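Local coordinates for protein SnoK (Streptomyces nogalater, PDB 5EPA) that acts as a non-heme iron, 2-oxoglutarate-dependent carbocyclase in the biosynthesis of the polyketide nogalamycin, at residues E59-E64 with S117-K122; Q83-H88 with L269-T274; D190-D193 with Y198-Q201; T137-N142 with G237-D242; R43-T48 with I152-V157. All coordinates share one frame; numbering follows the deposited sequence.

Interaction 1: residues E59-E64 with S117-K122. With AKG (2-oxoglutaric acid), chain H.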
# COMPACT_ATOMS: atom_id res chain seq x y z
N GLU A 59 -16.68 10.23 -3.15
CA GLU A 59 -16.72 11.56 -3.71
C GLU A 59 -15.52 11.82 -4.63
O GLU A 59 -15.68 12.36 -5.73
CB GLU A 59 -16.78 12.64 -2.62
CG GLU A 59 -18.13 12.70 -1.89
CD GLU A 59 -18.09 13.57 -0.66
OE1 GLU A 59 -17.68 14.74 -0.77
OE2 GLU A 59 -18.43 13.08 0.44
N VAL A 60 -14.34 11.38 -4.21
CA VAL A 60 -13.16 11.53 -5.05
C VAL A 60 -13.30 10.74 -6.39
O VAL A 60 -13.03 11.26 -7.47
CB VAL A 60 -11.92 11.08 -4.32
CG1 VAL A 60 -10.74 11.03 -5.25
CG2 VAL A 60 -11.64 11.97 -3.15
N LEU A 61 -13.77 9.50 -6.31
CA LEU A 61 -13.99 8.72 -7.51
C LEU A 61 -14.93 9.45 -8.48
O LEU A 61 -14.73 9.43 -9.67
CB LEU A 61 -14.53 7.33 -7.17
CG LEU A 61 -13.52 6.35 -6.54
CD1 LEU A 61 -14.24 5.25 -5.79
CD2 LEU A 61 -12.57 5.80 -7.58
N GLU A 62 -15.99 10.01 -7.95
CA GLU A 62 -16.98 10.67 -8.79
C GLU A 62 -16.39 11.91 -9.45
O GLU A 62 -16.59 12.16 -10.62
CB GLU A 62 -18.26 10.98 -7.97
CG GLU A 62 -19.31 11.74 -8.78
CD GLU A 62 -19.29 13.27 -8.76
OE1 GLU A 62 -18.33 13.91 -8.24
OE2 GLU A 62 -20.26 13.86 -9.31
N LYS A 63 -15.62 12.66 -8.69
CA LYS A 63 -15.08 13.95 -9.13
C LYS A 63 -13.87 13.83 -10.07
O LYS A 63 -13.78 14.49 -11.09
CB LYS A 63 -14.64 14.72 -7.90
CG LYS A 63 -14.12 16.11 -8.29
CD LYS A 63 -13.87 17.05 -7.12
CE LYS A 63 -12.81 18.07 -7.52
NZ LYS A 63 -12.78 19.21 -6.60
N GLU A 64 -12.95 12.94 -9.72
CA GLU A 64 -11.72 12.73 -10.48
C GLU A 64 -11.85 11.73 -11.64
O GLU A 64 -11.15 11.84 -12.64
CB GLU A 64 -10.59 12.20 -9.57
CG GLU A 64 -10.34 13.06 -8.34
CD GLU A 64 -9.94 14.49 -8.70
OE1 GLU A 64 -9.02 14.65 -9.53
OE2 GLU A 64 -10.51 15.44 -8.13
N SER A 117 -1.11 8.33 -1.44
CA SER A 117 -2.11 7.32 -1.15
C SER A 117 -2.89 7.00 -2.40
O SER A 117 -2.92 7.82 -3.35
CB SER A 117 -3.03 7.76 -0.01
OG SER A 117 -4.07 8.62 -0.43
N ASP A 118 -3.55 5.86 -2.39
CA ASP A 118 -4.38 5.47 -3.50
C ASP A 118 -5.72 4.92 -3.03
O ASP A 118 -5.77 4.17 -2.06
CB ASP A 118 -3.74 4.36 -4.30
CG ASP A 118 -2.54 4.82 -5.09
OD1 ASP A 118 -1.46 4.98 -4.48
OD2 ASP A 118 -2.66 5.01 -6.32
N ILE A 119 -6.77 5.26 -3.75
CA ILE A 119 -8.02 4.55 -3.61
C ILE A 119 -7.88 3.29 -4.45
O ILE A 119 -7.47 3.35 -5.61
CB ILE A 119 -9.16 5.40 -4.08
CG1 ILE A 119 -9.45 6.53 -3.09
CG2 ILE A 119 -10.42 4.55 -4.22
CD1 ILE A 119 -10.25 7.66 -3.71
N LEU A 120 -8.19 2.13 -3.85
CA LEU A 120 -7.91 0.82 -4.51
C LEU A 120 -9.14 -0.07 -4.53
O LEU A 120 -9.49 -0.72 -3.53
CB LEU A 120 -6.77 0.09 -3.80
CG LEU A 120 -5.43 0.81 -3.77
CD1 LEU A 120 -4.61 0.22 -2.62
CD2 LEU A 120 -4.68 0.73 -5.09
N VAL A 121 -9.82 -0.07 -5.68
CA VAL A 121 -11.16 -0.69 -5.81
C VAL A 121 -11.09 -1.90 -6.70
O VAL A 121 -10.43 -1.85 -7.75
CB VAL A 121 -12.17 0.31 -6.41
CG1 VAL A 121 -13.43 -0.38 -6.90
CG2 VAL A 121 -12.58 1.34 -5.37
N LYS A 122 -11.74 -2.98 -6.29
CA LYS A 122 -11.94 -4.13 -7.19
C LYS A 122 -13.43 -4.42 -7.36
O LYS A 122 -14.08 -4.76 -6.40
CB LYS A 122 -11.23 -5.41 -6.68
CG LYS A 122 -9.71 -5.46 -6.91
CD LYS A 122 -9.16 -6.84 -6.52
CE LYS A 122 -7.63 -6.94 -6.61
NZ LYS A 122 -7.17 -7.30 -7.97
C1 AKG H . -0.30 -2.22 -2.34
O1 AKG H . -1.00 -1.68 -1.45
O2 AKG H . 0.95 -2.11 -2.48
C2 AKG H . -0.94 -3.05 -3.35
O5 AKG H . -0.17 -3.54 -4.16
C3 AKG H . -2.43 -3.27 -3.36
C4 AKG H . -3.01 -3.98 -4.59
C5 AKG H . -4.53 -4.19 -4.41
O3 AKG H . -5.22 -3.46 -3.64
O4 AKG H . -5.10 -5.08 -5.04
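In the cupin-type fold of the phytanoyl-CoA dioxygenase family, a helix packs against the back of the major sheet, and here Val-60 and Leu-61 of helix 59-64 meet Ile-119 and Val-121 of strand 117-122. The short axes run nearly perpendicular, at 93°, with a closest approach of 10.6 Å. Ile-119 serves both helical residues with separate branches. Its CG1 arm stands opposite the carbonyl carbon (chi1 -73°) and carries CD1 to Val-60, where it comes within 3.7 Å of Val-60 CG1. The other branch, CG2, faces the fork of Leu-61 and is 4.2 Å from both CD1 and CD2 of that leucine. Beside it, Leu-61 CD1 approaches Val-121 CG2 at 4.3 Å, so the leucine spans two successive helix-facing residues of the strand. Replacing Ile-119 by alanine would probably deprive Val-60 of its partner on this strand and open a gap beneath Leu-61. The strand's other face serves the active site: Leu-120 CD1 lies 3.9 Å from O3 of 2-oxoglutarate, and Lys-122 CE 3.5 Å from its O4. Lys-122 NZ is held by Gln-77 and Thr-130. Strands 76-81 and 233-242 flank strand 112-122 in the sheet, and Val-81 and Met-234 from these neighbours extend the apolar bed under helix 47-64.

Interaction 2: residues Q83-H88 with L269-T274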
# COMPACT_ATOMS: atom_id res chain seq x y z
N GLN A 83 -2.47 9.75 -5.59
CA GLN A 83 -2.36 10.96 -4.75
C GLN A 83 -3.71 11.32 -4.14
O GLN A 83 -4.10 12.49 -4.04
CB GLN A 83 -1.84 12.15 -5.55
CG GLN A 83 -0.36 12.07 -5.88
CD GLN A 83 -0.03 10.99 -6.89
OE1 GLN A 83 0.75 10.07 -6.61
NE2 GLN A 83 -0.62 11.08 -8.07
N ALA A 84 -4.43 10.29 -3.75
CA ALA A 84 -5.84 10.41 -3.45
C ALA A 84 -6.12 11.30 -2.27
O ALA A 84 -7.10 12.04 -2.28
CB ALA A 84 -6.46 9.01 -3.22
N TRP A 85 -5.28 11.22 -1.24
CA TRP A 85 -5.51 11.97 -0.02
C TRP A 85 -5.48 13.47 -0.26
O TRP A 85 -6.05 14.22 0.50
CB TRP A 85 -4.53 11.61 1.07
CG TRP A 85 -3.18 12.21 0.89
CD1 TRP A 85 -2.12 11.65 0.24
CD2 TRP A 85 -2.71 13.45 1.43
NE1 TRP A 85 -1.03 12.50 0.29
CE2 TRP A 85 -1.36 13.60 1.04
CE3 TRP A 85 -3.33 14.49 2.18
CZ2 TRP A 85 -0.62 14.71 1.36
CZ3 TRP A 85 -2.58 15.60 2.52
CH2 TRP A 85 -1.23 15.72 2.11
N GLN A 86 -4.79 13.89 -1.31
CA GLN A 86 -4.63 15.33 -1.62
C GLN A 86 -5.89 15.85 -2.24
O GLN A 86 -6.04 17.06 -2.40
CB GLN A 86 -3.50 15.56 -2.62
CG GLN A 86 -2.12 15.20 -2.13
CD GLN A 86 -1.05 15.25 -3.21
OE1 GLN A 86 -1.23 15.89 -4.26
NE2 GLN A 86 0.08 14.59 -2.96
N LYS A 87 -6.80 14.96 -2.62
CA LYS A 87 -7.93 15.34 -3.49
C LYS A 87 -9.26 15.45 -2.76
O LYS A 87 -10.30 15.69 -3.38
CB LYS A 87 -8.01 14.37 -4.67
CG LYS A 87 -6.88 14.66 -5.65
CD LYS A 87 -6.56 13.52 -6.58
CE LYS A 87 -5.29 13.85 -7.35
NZ LYS A 87 -4.98 12.74 -8.30
N HIS A 88 -9.23 15.31 -1.44
CA HIS A 88 -10.39 15.58 -0.62
C HIS A 88 -9.86 16.11 0.72
O HIS A 88 -8.96 15.53 1.30
CB HIS A 88 -11.18 14.30 -0.43
CG HIS A 88 -12.57 14.53 0.08
ND1 HIS A 88 -12.83 14.97 1.36
CD2 HIS A 88 -13.78 14.40 -0.53
CE1 HIS A 88 -14.14 15.09 1.52
NE2 HIS A 88 -14.74 14.75 0.40
N LEU A 269 2.91 18.68 0.66
CA LEU A 269 2.45 17.50 -0.08
C LEU A 269 3.03 16.17 0.45
O LEU A 269 2.50 15.13 0.18
CB LEU A 269 2.72 17.63 -1.58
CG LEU A 269 2.02 18.82 -2.25
CD1 LEU A 269 2.31 18.82 -3.75
CD2 LEU A 269 0.50 18.81 -2.03
N PHE A 270 4.08 16.26 1.25
CA PHE A 270 4.74 15.09 1.79
C PHE A 270 4.94 15.26 3.30
O PHE A 270 6.06 15.32 3.79
CB PHE A 270 6.08 14.89 1.07
CG PHE A 270 5.97 14.79 -0.44
CD1 PHE A 270 5.36 13.73 -1.03
CD2 PHE A 270 6.50 15.78 -1.25
CE1 PHE A 270 5.24 13.63 -2.41
CE2 PHE A 270 6.39 15.70 -2.64
CZ PHE A 270 5.77 14.59 -3.21
N PRO A 271 3.84 15.34 4.06
CA PRO A 271 3.93 15.77 5.45
C PRO A 271 4.53 14.73 6.37
O PRO A 271 4.34 13.52 6.17
CB PRO A 271 2.48 16.00 5.84
CG PRO A 271 1.70 15.15 4.88
CD PRO A 271 2.45 15.22 3.60
N LEU A 272 5.26 15.21 7.37
CA LEU A 272 5.85 14.38 8.40
C LEU A 272 4.79 13.72 9.24
O LEU A 272 3.81 14.35 9.59
CB LEU A 272 6.74 15.18 9.34
CG LEU A 272 8.18 15.43 8.92
CD1 LEU A 272 8.76 16.53 9.78
CD2 LEU A 272 9.02 14.16 9.01
N VAL A 273 5.02 12.45 9.57
CA VAL A 273 4.21 11.74 10.54
C VAL A 273 4.71 12.09 11.93
O VAL A 273 5.89 11.92 12.22
CB VAL A 273 4.33 10.22 10.36
CG1 VAL A 273 3.59 9.48 11.47
CG2 VAL A 273 3.78 9.82 9.00
N THR A 274 3.80 12.58 12.77
CA THR A 274 4.10 12.94 14.14
C THR A 274 3.16 12.09 15.03
O THR A 274 3.61 11.32 15.86
CB THR A 274 3.71 14.40 14.42
OG1 THR A 274 2.30 14.56 14.18
CG2 THR A 274 4.50 15.37 13.52
O HOH W 1 1.54 13.09 -0.75
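The backbones of Gln-86 and Leu-269 come together at 7.6 Å between their CA atoms, where a short 3-10 turn at residues 84-86 meets an irregular segment near the C terminus. No direct hydrogen bond joins the two segments; the indole of Trp-85 and the side chain of Gln-86 share the touching. The indole has its CG between the backbone N and the carbonyl carbon (chi1 77°), and the six-membered end of the ring points at the C-terminal segment. There Trp-85 CZ2 meets Leu-269 O edge-on at 3.4 Å, near the ring plane, while Pro-271 CD approaches the same CZ2 obliquely at 3.8 Å. The extended side chain of Gln-86 lays its CG over one face of the indole, toward the rim. Farther out, Gln-86 CD packs on Leu-269 CD2 at 4.1 Å, the two side chains running at about a right angle. A water lies at the edge of the indole, accepting from Trp-85 NE1 at 2.8 Å and from Gln-86 NE2 at 3.0 Å. Its remaining link, to Leu-269 O, is so short that its exact geometry is doubtful. Elsewhere Ala-84 and Pro-271 both bond by their backbones to strand 112-122. Chemically the contact is thus mixed: the indole supplies carbon surface to the proline, and a water accepts the N-H groups of two neighbouring side chains.

Interaction 3: residues D190-D193 with Y198-Q201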
# COMPACT_ATOMS: atom_id res chain seq x y z
N ASP A 190 9.64 -11.19 -14.92
CA ASP A 190 8.87 -12.12 -14.11
C ASP A 190 9.59 -12.30 -12.80
O ASP A 190 10.82 -12.38 -12.74
CB ASP A 190 8.69 -13.46 -14.82
CG ASP A 190 7.80 -13.34 -16.06
OD1 ASP A 190 6.82 -12.55 -16.05
OD2 ASP A 190 8.09 -14.04 -17.06
N LEU A 191 8.84 -12.35 -11.72
CA LEU A 191 9.49 -12.46 -10.42
C LEU A 191 10.36 -13.72 -10.28
O LEU A 191 11.42 -13.67 -9.65
CB LEU A 191 8.46 -12.36 -9.31
CG LEU A 191 9.07 -12.33 -7.91
CD1 LEU A 191 10.04 -11.16 -7.72
CD2 LEU A 191 7.97 -12.24 -6.88
N ALA A 192 9.96 -14.82 -10.91
CA ALA A 192 10.76 -16.04 -10.85
C ALA A 192 12.12 -15.87 -11.52
O ALA A 192 13.06 -16.58 -11.18
CB ALA A 192 10.02 -17.21 -11.46
N ASP A 193 12.23 -14.96 -12.49
CA ASP A 193 13.55 -14.69 -13.15
C ASP A 193 14.46 -13.83 -12.26
O ASP A 193 15.64 -14.07 -12.16
CB ASP A 193 13.35 -14.02 -14.50
CG ASP A 193 12.72 -14.96 -15.54
OD1 ASP A 193 13.03 -16.17 -15.56
OD2 ASP A 193 11.88 -14.51 -16.34
N TYR A 198 11.40 -17.88 -5.72
CA TYR A 198 10.03 -17.37 -5.51
C TYR A 198 8.96 -18.46 -5.54
O TYR A 198 8.15 -18.54 -4.64
CB TYR A 198 9.66 -16.24 -6.52
CG TYR A 198 8.18 -15.90 -6.53
CD1 TYR A 198 7.54 -15.47 -5.37
CD2 TYR A 198 7.41 -16.02 -7.67
CE1 TYR A 198 6.18 -15.23 -5.36
CE2 TYR A 198 6.05 -15.79 -7.66
CZ TYR A 198 5.44 -15.40 -6.50
OH TYR A 198 4.08 -15.08 -6.48
N PRO A 199 8.97 -19.29 -6.57
CA PRO A 199 7.91 -20.30 -6.65
C PRO A 199 7.86 -21.34 -5.50
O PRO A 199 6.84 -22.00 -5.36
CB PRO A 199 8.20 -21.03 -7.99
CG PRO A 199 9.28 -20.29 -8.68
CD PRO A 199 9.96 -19.42 -7.66
N TRP A 200 8.93 -21.47 -4.72
CA TRP A 200 8.99 -22.41 -3.60
C TRP A 200 8.78 -21.73 -2.25
O TRP A 200 8.84 -22.38 -1.19
CB TRP A 200 10.33 -23.15 -3.64
CG TRP A 200 10.58 -23.63 -5.01
CD1 TRP A 200 11.59 -23.25 -5.84
CD2 TRP A 200 9.74 -24.49 -5.77
NE1 TRP A 200 11.42 -23.80 -7.06
CE2 TRP A 200 10.30 -24.59 -7.05
CE3 TRP A 200 8.56 -25.20 -5.50
CZ2 TRP A 200 9.75 -25.39 -8.06
CZ3 TRP A 200 8.00 -25.98 -6.50
CH2 TRP A 200 8.60 -26.08 -7.76
N GLN A 201 8.46 -20.44 -2.28
CA GLN A 201 8.13 -19.71 -1.05
C GLN A 201 6.65 -19.85 -0.70
O GLN A 201 5.80 -19.85 -1.55
CB GLN A 201 8.43 -18.23 -1.21
CG GLN A 201 9.88 -17.94 -1.51
CD GLN A 201 10.79 -18.31 -0.36
OE1 GLN A 201 10.62 -17.82 0.74
NE2 GLN A 201 11.74 -19.17 -0.61
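One face of the Tyr-198 ring is covered by Leu-191 CD2, which stands 3.5 Å above the plane over the ring centre. The backbone N of Ala-192 comes at the ring obliquely. This is a CH-pi contact of nearly axial geometry: Leu-191 CD2 lies 3.6 Å from the Tyr-198 centroid, 12° off the ring normal. CG of Leu-191 is turned opposite its backbone N (chi1 -175°), which brings the branch to the aromatic face, and the two side chains meet at about a right angle. CG of Tyr-198 is likewise opposite its backbone N (chi1 168°), which presents the ring face to Leu-191. Nearer the surface, Ala-192 CB rests against Pro-199 CG at 4.2 Å. A leucine in place of Tyr-198 would probably cost Leu-191 the flat pi surface under its methyl and the close fit that goes with it. Behind the pair, Val-132 of strand 130-133 touches both Leu-191 and Tyr-198, so this helix and 3-10 turn back onto the minor sheet that carries iron ligand His-133. No hydrogen bond crosses between the segments. The chemistry is therefore that of dispersion and CH-pi attraction, with the 3-10 turn 198-200 folded back on helix 191-194 through apolar surfaces.

Interaction 4: residues T137-N142 with G237-D242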
# COMPACT_ATOMS: atom_id res chain seq x y z
N THR A 137 10.06 -1.43 -6.14
CA THR A 137 10.39 -1.46 -7.56
C THR A 137 9.71 -0.32 -8.35
O THR A 137 10.30 0.27 -9.24
CB THR A 137 9.96 -2.83 -8.14
OG1 THR A 137 10.70 -3.90 -7.47
CG2 THR A 137 10.19 -2.90 -9.62
N GLY A 138 8.47 -0.03 -8.00
CA GLY A 138 7.70 1.03 -8.64
C GLY A 138 7.62 2.40 -7.96
O GLY A 138 6.90 3.28 -8.42
N LEU A 139 8.36 2.59 -6.87
CA LEU A 139 8.44 3.90 -6.20
C LEU A 139 9.57 4.71 -6.77
O LEU A 139 10.69 4.23 -6.89
CB LEU A 139 8.66 3.73 -4.71
CG LEU A 139 7.41 3.28 -3.92
CD1 LEU A 139 7.80 2.87 -2.52
CD2 LEU A 139 6.33 4.34 -3.84
N PRO A 140 9.29 5.95 -7.18
CA PRO A 140 10.29 6.82 -7.83
C PRO A 140 11.16 7.52 -6.79
O PRO A 140 11.26 8.75 -6.76
CB PRO A 140 9.43 7.80 -8.61
CG PRO A 140 8.21 7.97 -7.72
CD PRO A 140 7.98 6.63 -7.07
N LEU A 141 11.80 6.71 -5.95
CA LEU A 141 12.54 7.17 -4.80
C LEU A 141 13.88 6.49 -4.66
O LEU A 141 14.06 5.37 -5.11
CB LEU A 141 11.76 6.91 -3.52
CG LEU A 141 10.35 7.48 -3.48
CD1 LEU A 141 9.70 7.03 -2.20
CD2 LEU A 141 10.32 9.00 -3.54
N ASN A 142 14.84 7.23 -4.10
CA ASN A 142 16.09 6.67 -3.64
C ASN A 142 15.97 6.54 -2.18
O ASN A 142 15.07 7.13 -1.55
CB ASN A 142 17.27 7.60 -3.80
CG ASN A 142 17.67 7.77 -5.22
OD1 ASN A 142 17.91 6.79 -5.90
ND2 ASN A 142 17.80 9.04 -5.68
N GLY A 237 -4.70 2.57 0.18
CA GLY A 237 -3.30 2.26 0.40
C GLY A 237 -2.55 3.53 0.68
O GLY A 237 -2.58 4.44 -0.12
N VAL A 238 -1.86 3.60 1.80
CA VAL A 238 -1.07 4.77 2.12
C VAL A 238 0.42 4.41 2.17
O VAL A 238 0.80 3.55 2.95
CB VAL A 238 -1.46 5.35 3.50
CG1 VAL A 238 -0.69 6.63 3.77
CG2 VAL A 238 -2.92 5.64 3.54
N VAL A 239 1.26 5.11 1.39
CA VAL A 239 2.70 4.81 1.41
C VAL A 239 3.38 5.80 2.31
O VAL A 239 3.30 7.01 2.08
CB VAL A 239 3.31 4.88 0.02
CG1 VAL A 239 4.79 4.66 0.08
CG2 VAL A 239 2.67 3.85 -0.90
N TYR A 240 3.96 5.30 3.39
CA TYR A 240 4.75 6.09 4.32
C TYR A 240 6.23 5.86 4.00
O TYR A 240 6.74 4.75 4.17
CB TYR A 240 4.45 5.70 5.76
CG TYR A 240 3.03 5.96 6.24
CD1 TYR A 240 2.63 7.24 6.58
CD2 TYR A 240 2.13 4.95 6.37
CE1 TYR A 240 1.36 7.49 7.00
CE2 TYR A 240 0.84 5.18 6.80
CZ TYR A 240 0.44 6.45 7.12
OH TYR A 240 -0.85 6.70 7.57
N MET A 241 6.90 6.90 3.51
CA MET A 241 8.26 6.78 3.09
C MET A 241 9.20 7.24 4.17
O MET A 241 8.82 7.97 5.08
CB MET A 241 8.49 7.57 1.81
CG MET A 241 8.34 9.09 1.95
SD MET A 241 8.51 9.95 0.39
CE MET A 241 7.98 11.59 0.92
N ASP A 242 10.44 6.82 4.07
CA ASP A 242 11.50 7.35 4.90
C ASP A 242 11.48 8.88 4.83
O ASP A 242 11.32 9.47 3.74
CB ASP A 242 12.84 6.82 4.40
CG ASP A 242 12.94 5.28 4.48
OD1 ASP A 242 13.36 4.77 5.55
OD2 ASP A 242 12.63 4.55 3.49
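Two pairs of side chains face each other across this contact: Leu-139 against Val-239, and Leu-141 against Met-241. In the second pair the side chains stand at about a right angle, the methyl Leu-141 CD1 meeting the thioether at Met-241 SD from 4.1 Å. Met-241 has CG lodged between its backbone N and carbonyl carbon (chi1 66°) and runs extended from there, which lifts the sulfur off the strand toward the leucine. The first pair touches through single methyls, Leu-139 CD2 with Val-239 CG1 at 4.2 Å. Both contacts are loose van der Waals ones, and the backbones stay well apart, with CA atoms of Leu-141 and Met-241 at 9.0 Å. The two leucines are brought to the same side by Pro-140, centre of an inverse gamma turn that a weak bond from Leu-141 N to Leu-139 O closes at 2.9 Å. Tyr-115 of strand 112-122 touches Leu-139, Val-239 and Met-241 alike, while Leu-265 packs on both Leu-141 and Met-241. On the far side of strand 237-242, Tyr-240 points to helix 98-108. The Leu-139 side chain lies about 5 Å from that of the iron ligand Asp-135, and the Val-239 side chain about 6 Å from 2-oxoglutarate. Packing of the chain just past the His-X-Asp motif against the inner face of the major sheet is consistent with the cupin-type core of iron/2-oxoglutarate enzymes.

Interaction 5: residues R43-T48 with I152-V157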
# COMPACT_ATOMS: atom_id res chain seq x y z
N ARG A 43 -9.12 -3.61 13.80
CA ARG A 43 -9.92 -2.62 14.50
C ARG A 43 -9.16 -1.30 14.78
O ARG A 43 -9.09 -0.85 15.89
CB ARG A 43 -10.48 -3.21 15.78
CG ARG A 43 -11.31 -4.47 15.54
CD ARG A 43 -11.84 -5.06 16.86
NE ARG A 43 -10.72 -5.52 17.68
CZ ARG A 43 -10.13 -6.69 17.58
NH1 ARG A 43 -10.52 -7.58 16.67
NH2 ARG A 43 -9.11 -6.97 18.38
N VAL A 44 -8.59 -0.71 13.75
CA VAL A 44 -7.89 0.53 13.91
C VAL A 44 -8.89 1.69 13.75
O VAL A 44 -8.87 2.63 14.53
CB VAL A 44 -6.76 0.68 12.89
CG1 VAL A 44 -6.04 1.99 13.08
CG2 VAL A 44 -5.77 -0.49 13.00
N LEU A 45 -9.75 1.58 12.73
CA LEU A 45 -10.86 2.49 12.49
C LEU A 45 -12.17 1.95 12.98
O LEU A 45 -12.48 0.78 12.78
CB LEU A 45 -11.01 2.74 11.00
CG LEU A 45 -9.80 3.31 10.29
CD1 LEU A 45 -10.15 3.54 8.84
CD2 LEU A 45 -9.36 4.65 10.92
N SER A 46 -12.97 2.81 13.59
CA SER A 46 -14.32 2.48 14.01
C SER A 46 -15.26 2.38 12.79
O SER A 46 -14.93 2.84 11.70
CB SER A 46 -14.85 3.58 14.93
OG SER A 46 -14.98 4.80 14.22
N GLU A 47 -16.43 1.81 13.01
CA GLU A 47 -17.48 1.71 11.96
C GLU A 47 -17.83 3.10 11.43
O GLU A 47 -17.98 3.30 10.23
CB GLU A 47 -18.71 0.96 12.50
CG GLU A 47 -18.34 -0.50 12.71
CD GLU A 47 -19.41 -1.32 13.43
OE1 GLU A 47 -20.04 -0.81 14.40
OE2 GLU A 47 -19.62 -2.50 13.01
N THR A 48 -17.93 4.07 12.33
CA THR A 48 -18.24 5.43 11.96
C THR A 48 -17.17 6.02 11.06
O THR A 48 -17.48 6.63 10.04
CB THR A 48 -18.39 6.28 13.22
OG1 THR A 48 -19.48 5.77 13.98
CG2 THR A 48 -18.64 7.78 12.88
N ILE A 152 -5.56 -0.13 4.08
CA ILE A 152 -6.67 0.09 4.98
C ILE A 152 -7.92 -0.46 4.34
O ILE A 152 -8.30 -0.03 3.26
CB ILE A 152 -6.84 1.61 5.24
CG1 ILE A 152 -5.55 2.21 5.78
CG2 ILE A 152 -7.96 1.86 6.23
CD1 ILE A 152 -5.44 3.68 5.54
N ALA A 153 -8.61 -1.36 5.01
CA ALA A 153 -9.85 -1.91 4.46
C ALA A 153 -11.03 -1.03 4.76
O ALA A 153 -11.28 -0.71 5.92
CB ALA A 153 -10.11 -3.28 5.05
N LEU A 154 -11.74 -0.61 3.71
CA LEU A 154 -12.94 0.20 3.86
C LEU A 154 -14.22 -0.56 3.50
O LEU A 154 -15.31 -0.04 3.59
CB LEU A 154 -12.83 1.51 3.07
CG LEU A 154 -11.71 2.45 3.56
CD1 LEU A 154 -11.64 3.71 2.70
CD2 LEU A 154 -11.87 2.86 5.01
N THR A 155 -14.04 -1.80 3.11
CA THR A 155 -15.10 -2.79 3.08
C THR A 155 -14.55 -4.03 3.78
O THR A 155 -13.34 -4.18 3.91
CB THR A 155 -15.47 -3.20 1.65
OG1 THR A 155 -14.33 -3.74 0.96
CG2 THR A 155 -15.97 -1.99 0.87
N ASP A 156 -15.42 -4.94 4.18
CA ASP A 156 -14.95 -6.30 4.52
C ASP A 156 -14.20 -6.91 3.32
O ASP A 156 -14.56 -6.67 2.16
CB ASP A 156 -16.11 -7.23 4.89
CG ASP A 156 -16.63 -6.99 6.26
OD1 ASP A 156 -16.01 -6.27 7.05
OD2 ASP A 156 -17.71 -7.51 6.57
N VAL A 157 -13.19 -7.72 3.61
CA VAL A 157 -12.42 -8.40 2.53
C VAL A 157 -12.14 -9.87 2.82
O VAL A 157 -11.03 -10.25 3.20
CB VAL A 157 -11.11 -7.67 2.23
CG1 VAL A 157 -10.56 -8.15 0.91
CG2 VAL A 157 -11.32 -6.17 2.13
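Leu-45 packs on Ile-152 and Leu-154 where the turn ahead of helix 47-64 meets the end of strand 148-153, in the major sheet of the cupin-type fold. The contact between the two segments is wholly apolar. One methyl, Leu-45 CD1, does all the close touching: it is 3.8 Å from Ile-152 CG2 and 4.3 Å from Leu-154 CD2. With CG of Leu-45 opposite its carbonyl carbon (chi1 -58°), CD1 is carried to the strand end, and the side chain stands at about a right angle to that of Ile-152. Leu-154 is turned neither to nor from the turn at its CB, yet its end leans in. Ile-100 of helix 98-108 touches both Leu-45 and Ile-152 and widens the apolar patch. Hydrogen bonds act around this patch. Leu-45 and Ala-153 both pair by their backbones with Gly-211, which lends the two segments a common partner. Ser-46 stands at the N-cap of helix 47-64, and its side chain caps a backbone N in the first turn. Past the strand end, Thr-155 OG1 takes a bond from the N of Met-234. The same hydroxyl gives a bond to Asp-156 O at 3.2 Å, reaching it with a C=O...O angle of 121° and from 52° out of the carbonyl plane.

How the interactions relate
Followed from the N terminus, interaction 5 opens first and closes at residues 152-157, with the whole of interaction 1 nested inside its loop; both bring the region of helix 47-64 onto the major sheet. Interaction 2 opens inside interaction 1 at residues 83-88 but closes only at residues 269-274, so it crosses both interactions 1 and 5 and ties the C-terminal segment to the loop that follows strand 76-81. Interaction 4 opens before interaction 5 has closed, crosses it, and ends within the loop of interaction 2. The short-range interaction 3 nests inside interactions 4 and 2, following 1 and 5 in series. Neighbouring strands 112-122, 233-242 and 148-153 connect interactions 1, 4 and 5.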